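Pirin-like protein YHAK (Escherichia coli, PDB 2VEC) belongs to a redox-sensitive subclass of enterobacterial bicupins in the pirin family and, as a cytoplasmic monomer, lacks quercetin 2,3-dioxygenase activity. Local coordinates at residues A[204-207]-A[212-215]; A[221-226]-A[231-236]. All blocks are in the same frame, centred on the assembly; numbering follows the deposited sequence.

Contact 1 of 2, residues A[204-207]-A[212-215]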
ATOM      1  N   ALA A 204       4.427   3.916  12.376  1.00 25.03           N
ATOM      2  CA  ALA A 204       4.771   3.454  11.027  1.00 23.98           C
ATOM      3  C   ALA A 204       4.261   2.045  10.869  1.00 23.42           C
ATOM      4  O   ALA A 204       4.177   1.272  11.872  1.00 23.67           O
ATOM      5  CB  ALA A 204       6.241   3.455  10.854  1.00 25.66           C
ATOM      6  N   TYR A 205       3.943   1.686   9.637  1.00 22.27           N
ATOM      7  CA  TYR A 205       3.626   0.305   9.361  1.00 21.91           C
ATOM      8  C   TYR A 205       4.579  -0.139   8.258  1.00 23.48           C
ATOM      9  O   TYR A 205       4.739   0.550   7.217  1.00 23.06           O
ATOM     10  CB  TYR A 205       2.177   0.181   8.881  1.00 22.72           C
ATOM     11  CG  TYR A 205       1.781  -1.241   8.543  1.00 21.86           C
ATOM     12  CD1 TYR A 205       1.396  -2.098   9.548  1.00 21.59           C
ATOM     13  CD2 TYR A 205       1.756  -1.690   7.220  1.00 20.31           C
ATOM     14  CE1 TYR A 205       1.039  -3.444   9.270  1.00 23.91           C
ATOM     15  CE2 TYR A 205       1.348  -3.006   6.925  1.00 23.47           C
ATOM     16  CZ  TYR A 205       1.024  -3.868   7.970  1.00 22.05           C
ATOM     17  OH  TYR A 205       0.671  -5.168   7.724  1.00 25.18           O
ATOM     18  N   LEU A 206       5.177  -1.325   8.447  1.00 22.51           N
ATOM     19  CA  LEU A 206       6.047  -1.943   7.438  1.00 21.69           C
ATOM     20  C   LEU A 206       5.333  -3.139   6.829  1.00 20.10           C
ATOM     21  O   LEU A 206       4.755  -3.929   7.574  1.00 22.41           O
ATOM     22  CB  LEU A 206       7.320  -2.475   8.113  1.00 21.50           C
ATOM     23  CG  LEU A 206       8.018  -1.489   9.061  1.00 25.91           C
ATOM     24  CD1 LEU A 206       9.326  -2.122   9.522  1.00 29.57           C
ATOM     25  CD2 LEU A 206       8.324  -0.174   8.345  1.00 27.51           C
ATOM     26  N   GLN A 207       5.450  -3.338   5.503  1.00 20.72           N
ATOM     27  CA  GLN A 207       4.818  -4.476   4.841  1.00 19.86           C
ATOM     28  C   GLN A 207       5.795  -5.118   3.881  1.00 21.66           C
ATOM     29  O   GLN A 207       6.378  -4.433   3.044  1.00 23.30           O
ATOM     30  CB  GLN A 207       3.516  -4.058   4.103  1.00 21.15           C
ATOM     31  CG  GLN A 207       2.843  -5.239   3.356  1.00 21.63           C
ATOM     32  CD  GLN A 207       2.372  -6.314   4.343  1.00 24.05           C
ATOM     33  OE1 GLN A 207       1.832  -5.976   5.399  1.00 23.30           O
ATOM     34  NE2 GLN A 207       2.576  -7.579   4.019  1.00 23.68           N
ATOM     35  N   LYS A 212      12.224 -10.772   2.639  1.00 30.89           N
ATOM     36  CA  LYS A 212      12.311 -10.603   4.082  1.00 31.30           C
ATOM     37  C   LYS A 212      13.273  -9.454   4.379  1.00 31.47           C
ATOM     38  O   LYS A 212      14.146  -9.141   3.566  1.00 32.23           O
ATOM     39  CB  LYS A 212      12.768 -11.902   4.737  1.00 32.44           C
ATOM     40  CG  LYS A 212      14.019 -12.463   4.170  1.00 36.88           C
ATOM     41  CD  LYS A 212      14.358 -13.836   4.811  1.00 39.09           C
ATOM     42  CE  LYS A 212      15.328 -14.610   3.934  1.00 44.22           C
ATOM     43  NZ  LYS A 212      16.026 -15.664   4.763  1.00 47.56           N
ATOM     44  N   PHE A 213      13.091  -8.804   5.526  1.00 30.44           N
ATOM     45  CA  PHE A 213      13.880  -7.626   5.852  1.00 29.30           C
ATOM     46  C   PHE A 213      13.767  -7.342   7.327  1.00 29.95           C
ATOM     47  O   PHE A 213      12.920  -7.919   8.009  1.00 29.55           O
ATOM     48  CB  PHE A 213      13.463  -6.402   5.013  1.00 27.70           C
ATOM     49  CG  PHE A 213      12.076  -5.842   5.283  1.00 26.28           C
ATOM     50  CD1 PHE A 213      10.918  -6.542   4.912  1.00 25.98           C
ATOM     51  CD2 PHE A 213      11.922  -4.560   5.829  1.00 26.72           C
ATOM     52  CE1 PHE A 213       9.605  -5.971   5.112  1.00 26.32           C
ATOM     53  CE2 PHE A 213      10.633  -3.995   6.041  1.00 27.07           C
ATOM     54  CZ  PHE A 213       9.468  -4.701   5.662  1.00 26.61           C
ATOM     55  N   HIS A 214      14.636  -6.471   7.823  1.00 29.89           N
ATOM     56  CA  HIS A 214      14.484  -6.032   9.191  1.00 29.67           C
ATOM     57  C   HIS A 214      14.583  -4.537   9.310  1.00 29.51           C
ATOM     58  O   HIS A 214      15.039  -3.858   8.398  1.00 29.60           O
ATOM     59  CB  HIS A 214      15.466  -6.742  10.130  1.00 30.61           C
ATOM     60  CG  HIS A 214      16.910  -6.624   9.725  1.00 33.84           C
ATOM     61  ND1 HIS A 214      17.464  -7.366   8.700  1.00 34.74           N
ATOM     62  CD2 HIS A 214      17.917  -5.866  10.229  1.00 35.36           C
ATOM     63  CE1 HIS A 214      18.749  -7.063   8.586  1.00 36.83           C
ATOM     64  NE2 HIS A 214      19.055  -6.180   9.522  1.00 36.55           N
ATOM     65  N   ALA A 215      14.079  -4.018  10.420  1.00 29.61           N
ATOM     66  CA  ALA A 215      14.126  -2.592  10.654  1.00 30.42           C
ATOM     67  C   ALA A 215      15.027  -2.322  11.848  1.00 32.25           C
ATOM     68  O   ALA A 215      15.003  -3.067  12.832  1.00 31.96           O
ATOM     69  CB  ALA A 215      12.756  -2.065  10.901  1.00 28.23           C
TER
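Leu206 and Ala215 face each other across the gap between two β-sheets, their CA atoms 8.7 Å apart. The short strand axes of 204-207 and 213-215 approach to 9.5 Å and run nearly antiparallel, at 166°, although the strands belong to different sheets of the C-terminal cupin domain and are joined by side chains rather than by a backbone ladder. Leu206 sends two parts of its side chain across. Its CD1 branch reaches the methyl of Ala215 (CD1 to CB 3.7 Å), while Leu206 CB lies 3.9 Å from CZ of Phe213, the ring approaching obliquely. With chi1 at 67°, Phe213 CG sits between its own backbone N and carbonyl carbon, and the ring extends from there to the backbone of the opposite strand, where CZ comes within 4.1 Å of Gln207 O. Leu225, Leu241 and Leu247 also touch the ring, and Leu251 adds to the apolar surroundings of Leu206. The side chain of Gln207 starts away from this interface. The Tyr205 hydroxyl donates to its OE1 (OH to OE1 2.7 Å), nearly in line with the amide C=O at 179°, and NE2 bonds to Gly228 O, so both ends of the buried amide are engaged and its rotation is fixed. His214 likewise points off the interface, with ND1 bonded to Asp244. The polar side chains of Gln207 and His214 thus find their partners away from the interface, and the inner faces join the sheets mainly through close, buried apolar packing.

Contact 2 of 2, residues A[221-226]-A[231-236]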
ATOM      1  N   GLU A 221      18.333  -3.338  16.174  1.00 41.25           N
ATOM      2  CA  GLU A 221      17.222  -4.040  15.555  1.00 38.94           C
ATOM      3  C   GLU A 221      15.933  -3.821  16.312  1.00 35.97           C
ATOM      4  O   GLU A 221      15.901  -3.904  17.545  1.00 35.42           O
ATOM      5  CB  GLU A 221      17.502  -5.523  15.410  1.00 39.34           C
ATOM      6  CG  GLU A 221      16.600  -6.135  14.331  1.00 39.60           C
ATOM      7  CD  GLU A 221      17.040  -7.507  13.953  1.00 43.02           C
ATOM      8  OE1 GLU A 221      17.888  -8.067  14.689  1.00 45.25           O
ATOM      9  OE2 GLU A 221      16.550  -8.032  12.938  1.00 38.79           O
ATOM     10  N   LYS A 222      14.881  -3.542  15.547  1.00 32.86           N
ATOM     11  CA  LYS A 222      13.554  -3.253  16.075  1.00 31.68           C
ATOM     12  C   LYS A 222      12.524  -4.327  15.699  1.00 29.18           C
ATOM     13  O   LYS A 222      11.614  -4.636  16.484  1.00 28.17           O
ATOM     14  CB  LYS A 222      13.091  -1.915  15.501  1.00 31.19           C
ATOM     15  CG  LYS A 222      11.658  -1.562  15.808  1.00 32.65           C
ATOM     16  CD  LYS A 222      11.521  -1.235  17.266  1.00 36.56           C
ATOM     17  CE  LYS A 222      10.061  -1.029  17.651  1.00 35.11           C
ATOM     18  NZ  LYS A 222      10.000  -0.791  19.142  1.00 36.79           N
ATOM     19  N   ALA A 223      12.621  -4.840  14.474  1.00 29.34           N
ATOM     20  CA  ALA A 223      11.713  -5.865  14.001  1.00 27.98           C
ATOM     21  C   ALA A 223      12.313  -6.596  12.832  1.00 28.92           C
ATOM     22  O   ALA A 223      13.024  -5.978  12.018  1.00 30.29           O
ATOM     23  CB  ALA A 223      10.381  -5.250  13.580  1.00 27.33           C
ATOM     24  N   ALA A 224      12.010  -7.891  12.713  1.00 27.99           N
ATOM     25  CA  ALA A 224      12.419  -8.684  11.548  1.00 28.63           C
ATOM     26  C   ALA A 224      11.131  -9.265  10.922  1.00 28.41           C
ATOM     27  O   ALA A 224      10.257  -9.790  11.639  1.00 29.88           O
ATOM     28  CB  ALA A 224      13.417  -9.791  11.970  1.00 31.08           C
ATOM     29  N   LEU A 225      11.015  -9.144   9.608  1.00 27.42           N
ATOM     30  CA  LEU A 225       9.809  -9.504   8.873  1.00 27.05           C
ATOM     31  C   LEU A 225      10.131 -10.563   7.847  1.00 28.34           C
ATOM     32  O   LEU A 225      11.092 -10.414   7.072  1.00 29.36           O
ATOM     33  CB  LEU A 225       9.200  -8.257   8.203  1.00 25.91           C
ATOM     34  CG  LEU A 225       8.493  -7.247   9.137  1.00 25.03           C
ATOM     35  CD1 LEU A 225       9.443  -6.300   9.859  1.00 27.43           C
ATOM     36  CD2 LEU A 225       7.444  -6.417   8.314  1.00 23.05           C
ATOM     37  N   THR A 226       9.369 -11.653   7.857  1.00 27.89           N
ATOM     38  CA  THR A 226       9.506 -12.674   6.843  1.00 28.18           C
ATOM     39  C   THR A 226       8.569 -12.323   5.687  1.00 28.40           C
ATOM     40  O   THR A 226       7.881 -11.306   5.735  1.00 26.48           O
ATOM     41  CB  THR A 226       9.240 -14.098   7.413  1.00 30.20           C
ATOM     42  OG1 THR A 226       9.726 -15.073   6.477  1.00 33.10           O
ATOM     43  CG2 THR A 226       7.787 -14.319   7.698  1.00 28.46           C
ATOM     44  N   ALA A 231       4.297  -5.121  10.190  1.00 21.94           N
ATOM     45  CA  ALA A 231       4.673  -4.778  11.567  1.00 22.44           C
ATOM     46  C   ALA A 231       4.390  -3.310  11.758  1.00 22.67           C
ATOM     47  O   ALA A 231       4.797  -2.470  10.928  1.00 22.84           O
ATOM     48  CB  ALA A 231       6.176  -5.070  11.860  1.00 23.72           C
ATOM     49  N   PHE A 232       3.664  -2.998  12.830  1.00 24.59           N
ATOM     50  CA  PHE A 232       3.518  -1.599  13.264  1.00 26.67           C
ATOM     51  C   PHE A 232       4.695  -1.279  14.148  1.00 28.09           C
ATOM     52  O   PHE A 232       5.119  -2.111  14.993  1.00 31.21           O
ATOM     53  CB  PHE A 232       2.226  -1.398  14.069  1.00 24.33           C
ATOM     54  CG  PHE A 232       1.010  -1.266  13.244  1.00 27.20           C
ATOM     55  CD1 PHE A 232       0.645  -0.015  12.740  1.00 25.00           C
ATOM     56  CD2 PHE A 232       0.216  -2.401  12.952  1.00 25.63           C
ATOM     57  CE1 PHE A 232      -0.506   0.140  11.972  1.00 26.69           C
ATOM     58  CE2 PHE A 232      -0.937  -2.279  12.195  1.00 27.17           C
ATOM     59  CZ  PHE A 232      -1.331  -0.995  11.700  1.00 26.56           C
ATOM     60  N   ILE A 233       5.185  -0.062  14.019  1.00 29.52           N
ATOM     61  CA  ILE A 233       6.284   0.456  14.801  1.00 31.19           C
ATOM     62  C   ILE A 233       5.910   1.848  15.391  1.00 32.39           C
ATOM     63  O   ILE A 233       5.396   2.686  14.684  1.00 29.41           O
ATOM     64  CB  ILE A 233       7.599   0.492  13.946  1.00 32.93           C
ATOM     65  CG1 ILE A 233       8.155  -0.956  13.862  1.00 35.67           C
ATOM     66  CG2 ILE A 233       8.648   1.339  14.599  1.00 32.73           C
ATOM     67  CD1 ILE A 233       9.287  -1.154  12.909  1.00 41.49           C
ATOM     68  N   ARG A 234       6.153   2.060  16.695  1.00 32.93           N
ATOM     69  CA  ARG A 234       5.716   3.300  17.374  1.00 35.23           C
ATOM     70  C   ARG A 234       6.844   4.213  17.807  1.00 37.86           C
ATOM     71  O   ARG A 234       7.879   3.735  18.265  1.00 37.51           O
ATOM     72  CB  ARG A 234       4.948   2.954  18.665  1.00 35.39           C
ATOM     73  CG  ARG A 234       3.488   2.614  18.457  1.00 39.03           C
ATOM     74  CD  ARG A 234       2.664   3.805  17.979  1.00 41.15           C
ATOM     75  NE  ARG A 234       2.912   5.024  18.735  1.00 45.93           N
ATOM     76  CZ  ARG A 234       2.127   5.518  19.683  1.00 49.94           C
ATOM     77  NH1 ARG A 234       1.034   4.888  20.052  1.00 50.95           N
ATOM     78  NH2 ARG A 234       2.458   6.653  20.290  1.00 54.16           N
ATOM     79  N   ASP A 235       6.585   5.517  17.729  1.00 39.74           N
ATOM     80  CA  ASP A 235       7.432   6.560  18.282  1.00 43.61           C
ATOM     81  C   ASP A 235       8.895   6.486  17.855  1.00 44.91           C
ATOM     82  O   ASP A 235       9.779   6.752  18.661  1.00 47.16           O
ATOM     83  CB  ASP A 235       7.363   6.564  19.825  1.00 45.92           C
ATOM     84  CG  ASP A 235       5.986   6.901  20.347  1.00 47.26           C
ATOM     85  OD1 ASP A 235       5.273   7.688  19.681  1.00 48.89           O
ATOM     86  OD2 ASP A 235       5.618   6.368  21.422  1.00 50.18           O
ATOM     87  N   GLU A 236       9.160   6.154  16.597  1.00 43.39           N
ATOM     88  CA  GLU A 236      10.533   6.231  16.098  1.00 44.52           C
ATOM     89  C   GLU A 236      10.573   7.264  15.008  1.00 44.34           C
ATOM     90  O   GLU A 236       9.921   7.097  13.981  1.00 43.56           O
ATOM     91  CB  GLU A 236      10.990   4.900  15.512  1.00 43.50           C
ATOM     92  CG  GLU A 236      10.973   3.766  16.504  1.00 45.79           C
ATOM     93  CD  GLU A 236      12.003   3.950  17.607  1.00 50.05           C
ATOM     94  OE1 GLU A 236      12.897   4.797  17.453  1.00 50.45           O
ATOM     95  OE2 GLU A 236      11.912   3.242  18.635  1.00 53.99           O
TER
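A classic β-bulge places Lys222 and Ala223 together opposite Ala215 of the adjacent strand, and both of their side chains set out toward the facing strand, where they meet Ile233. The bulge lies on an edge strand of the cupin β-sandwich. The axes of 221-225 and 231-234, which belong to opposing sheets, pass 8.7 Å apart at 170°. Lys222 bends at chi2 (70°), and its aliphatic chain slides past Ile233 in the opposite sense: CG of Lys222 lies 3.8 Å from CD1 of Ile233, and further out CE approaches Ile233 CG2 at 4.1 Å. This apolar stem carries the ammonium toward Glu236, but the gap from Lys222 NZ to Glu236 OE2, 4.5 Å, is too long for a salt bridge and suggests a modest electrostatic attraction near the surface. The methyl of Ala223 makes a looser contact with the same Ile233 CD1, at 4.3 Å. Toward the other end, Leu225 applies both of its terminal methyls to Ala231, CD1 and CD2 each 4.0 Å from Ala231 CB. Burial deepens at Leu225 and Ile233, which both also pack on Leu206. At the end of the strand, Arg234 turns its end away from the facing segment and forms a salt bridge with the next residue: NH2 donates nearly straight (165°), within the guanidinium plane, to the syn side of Asp235 OD1 but tilted out of the carboxylate plane, 3.1 Å away.

In the fold
The centres of contacts 1 and 2 lie about 6 Å apart in the C-terminal cupin domain, and each spans the same pair of sheets. Strands 203-208 and 230-234 are neighbours in one sheet, where Ala204 O and Ile233 N are 2.7 Å apart, a probable hydrogen bond. Strands 213-217 and 220-225 adjoin in the other, with Ala215 N and Ala223 O at the same separation. Along the chain contact 1 closes before contact 2 opens, so four successive strands build one end of the sandwich and extend its apolar interior to the edge strands. The turn within contact 2 carries Cys227, whose disulfide with Cys33 ties this edge to the N-terminal region.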